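Local coordinates for protein 3-polyprenyl-4-hydroxybenzoate decarboxylase and related decarboxylases (Pelotomaculum thermopropionicum, PDB 6H6X) that is a UbiD-family flavoenzyme that uses prenylated FMN with bound manganese and potassium and probably decarboxylates aromatic acids reversibly, at residues Leu297-Leu309 with Asn321-Ala334. The protein carries 8 engineered substitutions. Residues are numbered along the deposited sequence; the frame is centred on the assembly and turned at random.
Sequences LLLGGIAREAVLL and NVHLTPGGSCRYHA
Arg-304 comes down from helix 294-315 and takes hold of the backbone carbonyl of Cys-330 side-on, through two hydrogen bonds: NE lies 3.0 Å and NH2 2.8 Å from Cys-330 O. The acceptor sits at the edge of the guanidinium, almost in its plane; NE meets the oxygen in the carbonyl plane, whereas NH2 approaches from above the carbonyl plane. A bend at chi3 (-72°) folds the arginine back along its own helix, laying one guanidinium face over the backbone of Gly-300 and Gly-301. On the opposite face Arg-331 is stacked, the two planes 27° apart and their centres 3.9 Å apart. Glu-359, in a salt bridge to Arg-331 and touching Arg-304, would offset part of the paired charge.

Just beside this grip, Cys-330 rests its CB on Gly-301 CA (3.7 Å), bringing turn and helix backbones close together; its SG rests on CB of Leu-297. Further along the helix, Glu-305 reaches out extended beyond CG, sliding past Leu-324, and OE2 accepts the Leu-324 N-H at 2.9 Å, on its anti side and 30° out of the carboxylate plane. The same oxygen lies at the edge of the His-323 ring, 3.2 Å from CD2, with carboxylate and ring planes steeply inclined. Leu-308 and Val-322 run past each other in opposite directions, CD2 on Val-322 CB, while Leu-309 lies obliquely across Val-322, CD1 against CG1.

The helix, whose Leu-299 touches the prenylated flavin, thus packs on strand 319-324, outermost within this chain in its mixed sheet, and on the turn into strand 333-338. Two N-H donors on one carbonyl fix the guanidinium's rotation, and a carboxylate satisfies the buried Leu-324 amide.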
ATOM      1  N   LEU B 297       6.403  -6.039 -14.916  1.00 32.36           N
ATOM      2  CA  LEU B 297       5.266  -6.691 -14.255  1.00 33.62           C
ATOM      3  C   LEU B 297       3.948  -6.513 -15.022  1.00 36.63           C
ATOM      4  O   LEU B 297       3.227  -7.495 -15.241  1.00 36.46           O
ATOM      5  CB  LEU B 297       5.145  -6.183 -12.804  1.00 36.14           C
ATOM      6  CG  LEU B 297       6.320  -6.540 -11.870  1.00 36.12           C
ATOM      7  CD1 LEU B 297       6.033  -6.125 -10.464  1.00 37.02           C
ATOM      8  CD2 LEU B 297       6.751  -8.009 -11.981  1.00 43.82           C
ATOM      9  N   LEU B 298       3.678  -5.297 -15.531  1.00 37.73           N
ATOM     10  CA  LEU B 298       2.419  -5.033 -16.261  1.00 34.65           C
ATOM     11  C   LEU B 298       2.329  -5.653 -17.637  1.00 34.85           C
ATOM     12  O   LEU B 298       1.210  -6.034 -18.089  1.00 34.66           O
ATOM     13  CB  LEU B 298       2.098  -3.539 -16.281  1.00 35.85           C
ATOM     14  CG  LEU B 298       1.723  -3.000 -14.919  1.00 38.23           C
ATOM     15  CD1 LEU B 298       1.598  -1.475 -14.887  1.00 47.20           C
ATOM     16  CD2 LEU B 298       0.420  -3.602 -14.516  1.00 38.87           C
ATOM     17  N   LEU B 299       3.454  -5.814 -18.318  1.00 32.68           N
ATOM     18  CA  LEU B 299       3.415  -6.470 -19.607  1.00 37.68           C
ATOM     19  C   LEU B 299       2.768  -7.823 -19.515  1.00 39.97           C
ATOM     20  O   LEU B 299       1.775  -8.102 -20.194  1.00 42.99           O
ATOM     21  CB  LEU B 299       4.803  -6.609 -20.283  1.00 37.43           C
ATOM     22  CG  LEU B 299       5.232  -5.465 -21.177  1.00 47.34           C
ATOM     23  CD1 LEU B 299       6.677  -5.755 -21.639  1.00 50.49           C
ATOM     24  CD2 LEU B 299       4.241  -5.331 -22.337  1.00 48.30           C
ATOM     25  N   GLY B 300       3.367  -8.682 -18.697  1.00 38.64           N
ATOM     26  CA  GLY B 300       2.787 -10.022 -18.459  1.00 40.61           C
ATOM     27  C   GLY B 300       1.485  -9.980 -17.651  1.00 36.15           C
ATOM     28  O   GLY B 300       0.573 -10.735 -17.930  1.00 43.79           O
ATOM     29  N   GLY B 301       1.411  -9.092 -16.668  1.00 34.12           N
ATOM     30  CA  GLY B 301       0.270  -8.951 -15.786  1.00 35.40           C
ATOM     31  C   GLY B 301      -1.065  -8.676 -16.462  1.00 39.71           C
ATOM     32  O   GLY B 301      -2.047  -9.351 -16.203  1.00 34.57           O
ATOM     33  N   ILE B 302      -1.084  -7.682 -17.339  1.00 38.66           N
ATOM     34  CA  ILE B 302      -2.283  -7.300 -18.091  1.00 39.13           C
ATOM     35  C   ILE B 302      -2.739  -8.425 -18.962  1.00 35.29           C
ATOM     36  O   ILE B 302      -3.935  -8.728 -18.990  1.00 35.81           O
ATOM     37  CB  ILE B 302      -2.052  -6.007 -18.879  1.00 42.16           C
ATOM     38  CG1 ILE B 302      -1.933  -4.880 -17.865  1.00 40.40           C
ATOM     39  CG2 ILE B 302      -3.219  -5.716 -19.812  1.00 44.82           C
ATOM     40  CD1 ILE B 302      -1.421  -3.606 -18.455  1.00 46.07           C
ATOM     41  N   ALA B 303      -1.798  -9.104 -19.609  1.00 36.59           N
ATOM     42  CA  ALA B 303      -2.138 -10.305 -20.376  1.00 36.54           C
ATOM     43  C   ALA B 303      -2.739 -11.406 -19.524  1.00 37.06           C
ATOM     44  O   ALA B 303      -3.742 -12.038 -19.920  1.00 41.24           O
ATOM     45  CB  ALA B 303      -0.919 -10.835 -21.116  1.00 39.09           C
ATOM     46  N   ARG B 304      -2.154 -11.641 -18.357  1.00 39.15           N
ATOM     47  CA  ARG B 304      -2.714 -12.686 -17.449  1.00 38.65           C
ATOM     48  C   ARG B 304      -4.068 -12.215 -16.887  1.00 35.35           C
ATOM     49  O   ARG B 304      -4.946 -12.989 -16.728  1.00 34.37           O
ATOM     50  CB  ARG B 304      -1.738 -13.101 -16.372  1.00 34.22           C
ATOM     51  CG  ARG B 304      -0.452 -13.790 -16.910  1.00 37.49           C
ATOM     52  CD  ARG B 304       0.569 -14.247 -15.852  1.00 34.74           C
ATOM     53  NE  ARG B 304       1.283 -13.168 -15.237  1.00 40.66           N
ATOM     54  CZ  ARG B 304       2.432 -12.615 -15.695  1.00 43.72           C
ATOM     55  NH1 ARG B 304       2.972 -13.035 -16.799  1.00 38.66           N
ATOM     56  NH2 ARG B 304       3.036 -11.600 -15.031  1.00 41.64           N
ATOM     57  N   GLU B 305      -4.229 -10.934 -16.596  1.00 35.00           N
ATOM     58  CA  GLU B 305      -5.505 -10.422 -16.127  1.00 36.19           C
ATOM     59  C   GLU B 305      -6.628 -10.606 -17.156  1.00 37.33           C
ATOM     60  O   GLU B 305      -7.736 -10.933 -16.799  1.00 37.46           O
ATOM     61  CB  GLU B 305      -5.414  -8.969 -15.738  1.00 39.29           C
ATOM     62  CG  GLU B 305      -4.763  -8.701 -14.408  1.00 41.62           C
ATOM     63  CD  GLU B 305      -4.580  -7.201 -14.102  1.00 43.36           C
ATOM     64  OE1 GLU B 305      -5.059  -6.331 -14.881  1.00 53.78           O
ATOM     65  OE2 GLU B 305      -3.973  -6.867 -13.050  1.00 41.33           O
ATOM     66  N   ALA B 306      -6.349 -10.405 -18.434  1.00 41.84           N
ATOM     67  CA  ALA B 306      -7.376 -10.591 -19.468  1.00 41.13           C
ATOM     68  C   ALA B 306      -7.896 -12.004 -19.473  1.00 40.53           C
ATOM     69  O   ALA B 306      -9.084 -12.214 -19.568  1.00 46.44           O
ATOM     70  CB  ALA B 306      -6.840 -10.254 -20.836  1.00 43.27           C
ATOM     71  N   VAL B 307      -6.990 -12.958 -19.397  1.00 42.02           N
ATOM     72  CA  VAL B 307      -7.333 -14.370 -19.307  1.00 41.25           C
ATOM     73  C   VAL B 307      -8.049 -14.709 -18.019  1.00 44.39           C
ATOM     74  O   VAL B 307      -9.003 -15.457 -18.053  1.00 42.91           O
ATOM     75  CB  VAL B 307      -6.085 -15.272 -19.445  1.00 48.66           C
ATOM     76  CG1 VAL B 307      -6.357 -16.724 -19.016  1.00 48.63           C
ATOM     77  CG2 VAL B 307      -5.594 -15.230 -20.896  1.00 50.52           C
ATOM     78  N   LEU B 308      -7.590 -14.160 -16.890  1.00 41.26           N
ATOM     79  CA  LEU B 308      -8.233 -14.349 -15.628  1.00 39.55           C
ATOM     80  C   LEU B 308      -9.704 -13.819 -15.620  1.00 42.72           C
ATOM     81  O   LEU B 308     -10.606 -14.505 -15.101  1.00 37.95           O
ATOM     82  CB  LEU B 308      -7.427 -13.703 -14.508  1.00 39.13           C
ATOM     83  CG  LEU B 308      -8.067 -13.631 -13.115  1.00 40.75           C
ATOM     84  CD1 LEU B 308      -8.141 -15.040 -12.539  1.00 42.04           C
ATOM     85  CD2 LEU B 308      -7.240 -12.728 -12.178  1.00 40.36           C
ATOM     86  N   LEU B 309      -9.934 -12.609 -16.139  1.00 38.68           N
ATOM     87  CA  LEU B 309     -11.295 -12.058 -16.237  1.00 44.20           C
ATOM     88  C   LEU B 309     -12.223 -12.990 -16.981  1.00 52.04           C
ATOM     89  O   LEU B 309     -13.336 -13.264 -16.508  1.00 49.27           O
ATOM     90  CB  LEU B 309     -11.337 -10.705 -16.938  1.00 47.03           C
ATOM     91  CG  LEU B 309     -12.696  -9.978 -16.952  1.00 54.27           C
ATOM     92  CD1 LEU B 309     -13.269  -9.774 -15.540  1.00 53.95           C
ATOM     93  CD2 LEU B 309     -12.529  -8.621 -17.621  1.00 57.50           C
ATOM     94  N   ASN B 321     -14.530  -7.076 -11.900  1.00 53.82           N
ATOM     95  CA  ASN B 321     -13.124  -6.837 -12.264  1.00 47.70           C
ATOM     96  C   ASN B 321     -12.161  -7.817 -11.600  1.00 47.02           C
ATOM     97  O   ASN B 321     -12.531  -8.540 -10.658  1.00 41.72           O
ATOM     98  CB  ASN B 321     -12.735  -5.406 -11.908  1.00 50.14           C
ATOM     99  CG  ASN B 321     -11.794  -4.755 -12.966  1.00 56.40           C
ATOM    100  OD1 ASN B 321     -11.144  -5.414 -13.848  1.00 43.45           O
ATOM    101  ND2 ASN B 321     -11.749  -3.445 -12.894  1.00 57.77           N
ATOM    102  N   VAL B 322     -10.940  -7.861 -12.120  1.00 40.74           N
ATOM    103  CA  VAL B 322      -9.849  -8.670 -11.578  1.00 39.73           C
ATOM    104  C   VAL B 322      -8.571  -7.838 -11.616  1.00 41.22           C
ATOM    105  O   VAL B 322      -8.441  -6.928 -12.439  1.00 42.68           O
ATOM    106  CB  VAL B 322      -9.694  -9.966 -12.360  1.00 41.81           C
ATOM    107  CG1 VAL B 322     -11.032 -10.717 -12.429  1.00 43.54           C
ATOM    108  CG2 VAL B 322      -9.181  -9.725 -13.769  1.00 42.90           C
ATOM    109  N   HIS B 323      -7.687  -8.100 -10.664  1.00 37.97           N
ATOM    110  CA  HIS B 323      -6.384  -7.462 -10.564  1.00 36.23           C
ATOM    111  C   HIS B 323      -5.356  -8.497 -10.023  1.00 37.75           C
ATOM    112  O   HIS B 323      -5.550  -9.119  -8.957  1.00 39.60           O
ATOM    113  CB  HIS B 323      -6.479  -6.294  -9.614  1.00 31.07           C
ATOM    114  CG  HIS B 323      -5.207  -5.536  -9.438  1.00 31.22           C
ATOM    115  ND1 HIS B 323      -4.851  -4.953  -8.242  1.00 30.77           N
ATOM    116  CD2 HIS B 323      -4.228  -5.218 -10.314  1.00 32.95           C
ATOM    117  CE1 HIS B 323      -3.703  -4.311  -8.388  1.00 34.96           C
ATOM    118  NE2 HIS B 323      -3.307  -4.448  -9.645  1.00 36.76           N
ATOM    119  N   LEU B 324      -4.284  -8.682 -10.761  1.00 33.40           N
ATOM    120  CA  LEU B 324      -3.077  -9.330 -10.264  1.00 31.96           C
ATOM    121  C   LEU B 324      -2.166  -8.283  -9.668  1.00 31.17           C
ATOM    122  O   LEU B 324      -1.639  -7.453 -10.386  1.00 35.62           O
ATOM    123  CB  LEU B 324      -2.385 -10.107 -11.376  1.00 32.39           C
ATOM    124  CG  LEU B 324      -3.205 -11.261 -11.908  1.00 36.47           C
ATOM    125  CD1 LEU B 324      -2.632 -11.829 -13.202  1.00 34.88           C
ATOM    126  CD2 LEU B 324      -3.320 -12.367 -10.857  1.00 35.86           C
ATOM    127  N   THR B 325      -2.004  -8.293  -8.346  1.00 34.68           N
ATOM    128  CA  THR B 325      -1.301  -7.224  -7.637  1.00 32.65           C
ATOM    129  C   THR B 325       0.233  -7.212  -7.859  1.00 33.53           C
ATOM    130  O   THR B 325       0.850  -8.249  -8.070  1.00 29.87           O
ATOM    131  CB  THR B 325      -1.464  -7.339  -6.089  1.00 34.38           C
ATOM    132  OG1 THR B 325      -0.770  -8.536  -5.603  1.00 34.14           O
ATOM    133  CG2 THR B 325      -2.934  -7.336  -5.694  1.00 31.14           C
ATOM    134  N   PRO B 326       0.834  -6.033  -7.794  1.00 35.24           N
ATOM    135  CA  PRO B 326       2.287  -5.933  -7.967  1.00 36.48           C
ATOM    136  C   PRO B 326       3.115  -6.654  -6.913  1.00 35.92           C
ATOM    137  O   PRO B 326       4.154  -7.225  -7.259  1.00 29.14           O
ATOM    138  CB  PRO B 326       2.577  -4.419  -7.921  1.00 36.89           C
ATOM    139  CG  PRO B 326       1.247  -3.729  -7.728  1.00 41.87           C
ATOM    140  CD  PRO B 326       0.151  -4.725  -7.873  1.00 36.38           C
ATOM    141  N   GLY B 327       2.682  -6.580  -5.658  1.00 34.90           N
ATOM    142  CA  GLY B 327       3.197  -7.394  -4.572  1.00 36.76           C
ATOM    143  C   GLY B 327       3.403  -8.857  -4.900  1.00 34.79           C
ATOM    144  O   GLY B 327       4.421  -9.445  -4.522  1.00 36.95           O
ATOM    145  N   GLY B 328       2.479  -9.415  -5.665  1.00 33.33           N
ATOM    146  CA  GLY B 328       2.545 -10.784  -6.162  1.00 30.04           C
ATOM    147  C   GLY B 328       3.186 -10.977  -7.476  1.00 28.82           C
ATOM    148  O   GLY B 328       3.018 -12.031  -8.112  1.00 30.04           O
ATOM    149  N   SER B 329       3.914  -9.951  -7.933  1.00 32.75           N
ATOM    150  CA  SER B 329       4.560  -9.958  -9.276  1.00 28.89           C
ATOM    151  C   SER B 329       3.601 -10.059 -10.449  1.00 31.07           C
ATOM    152  O   SER B 329       3.969 -10.572 -11.519  1.00 33.61           O
ATOM    153  CB  SER B 329       5.701 -10.964  -9.344  1.00 31.73           C
ATOM    154  OG  SER B 329       6.506 -10.784  -8.136  1.00 34.05           O
ATOM    155  N   CYS B 330       2.411  -9.467 -10.288  1.00 29.48           N
ATOM    156  CA  CYS B 330       1.325  -9.541 -11.270  1.00 26.01           C
ATOM    157  C   CYS B 330       1.193 -10.945 -11.808  1.00 28.72           C
ATOM    158  O   CYS B 330       1.168 -11.188 -13.007  1.00 35.93           O
ATOM    159  CB  CYS B 330       1.454  -8.481 -12.330  1.00 27.63           C
ATOM    160  SG  CYS B 330       1.553  -6.799 -11.670  1.00 31.94           S
ATOM    161  N   ARG B 331       1.033 -11.882 -10.872  1.00 32.89           N
ATOM    162  CA  ARG B 331       1.078 -13.288 -11.172  1.00 34.20           C
ATOM    163  C   ARG B 331       0.540 -14.185 -10.007  1.00 32.67           C
ATOM    164  O   ARG B 331      -0.267 -15.071 -10.249  1.00 32.13           O
ATOM    165  CB  ARG B 331       2.549 -13.621 -11.386  1.00 40.39           C
ATOM    166  CG  ARG B 331       2.829 -14.946 -11.971  1.00 44.09           C
ATOM    167  CD  ARG B 331       4.335 -15.156 -11.932  1.00 49.11           C
ATOM    168  NE  ARG B 331       5.088 -14.212 -12.740  1.00 54.02           N
ATOM    169  CZ  ARG B 331       5.478 -14.423 -13.992  1.00 54.99           C
ATOM    170  NH1 ARG B 331       5.206 -15.576 -14.617  1.00 58.98           N
ATOM    171  NH2 ARG B 331       6.152 -13.475 -14.635  1.00 59.08           N
ATOM    172  N   TYR B 332       1.042 -13.993  -8.795  1.00 31.27           N
ATOM    173  CA  TYR B 332       0.802 -14.895  -7.691  1.00 34.64           C
ATOM    174  C   TYR B 332      -0.450 -14.573  -6.892  1.00 32.16           C
ATOM    175  O   TYR B 332      -1.073 -15.508  -6.346  1.00 28.51           O
ATOM    176  CB  TYR B 332       2.027 -14.933  -6.701  1.00 36.41           C
ATOM    177  CG  TYR B 332       3.286 -15.421  -7.358  1.00 35.63           C
ATOM    178  CD1 TYR B 332       3.287 -16.593  -8.103  1.00 39.56           C
ATOM    179  CD2 TYR B 332       4.477 -14.728  -7.254  1.00 40.13           C
ATOM    180  CE1 TYR B 332       4.421 -17.025  -8.747  1.00 43.19           C
ATOM    181  CE2 TYR B 332       5.641 -15.167  -7.895  1.00 39.39           C
ATOM    182  CZ  TYR B 332       5.600 -16.307  -8.635  1.00 39.97           C
ATOM    183  OH  TYR B 332       6.717 -16.826  -9.268  1.00 48.82           O
ATOM    184  N   HIS B 333      -0.748 -13.266  -6.769  1.00 26.11           N
ATOM    185  CA  HIS B 333      -1.853 -12.768  -6.007  1.00 26.98           C
ATOM    186  C   HIS B 333      -2.971 -12.157  -6.866  1.00 31.16           C
ATOM    187  O   HIS B 333      -2.700 -11.223  -7.634  1.00 33.68           O
ATOM    188  CB  HIS B 333      -1.343 -11.682  -5.055  1.00 27.87           C
ATOM    189  CG  HIS B 333      -0.644 -12.203  -3.865  1.00 28.91           C
ATOM    190  ND1 HIS B 333      -0.395 -11.422  -2.762  1.00 29.40           N
ATOM    191  CD2 HIS B 333      -0.142 -13.440  -3.599  1.00 29.29           C
ATOM    192  CE1 HIS B 333       0.254 -12.166  -1.873  1.00 31.17           C
ATOM    193  NE2 HIS B 333       0.410 -13.390  -2.358  1.00 25.44           N
ATOM    194  N   ALA B 334      -4.211 -12.611  -6.669  1.00 29.27           N
ATOM    195  CA  ALA B 334      -5.375 -12.082  -7.366  1.00 26.06           C
ATOM    196  C   ALA B 334      -6.425 -11.477  -6.430  1.00 31.20           C
ATOM    197  O   ALA B 334      -6.656 -11.988  -5.322  1.00 33.05           O
ATOM    198  CB  ALA B 334      -5.954 -13.132  -8.242  1.00 28.92           C
TER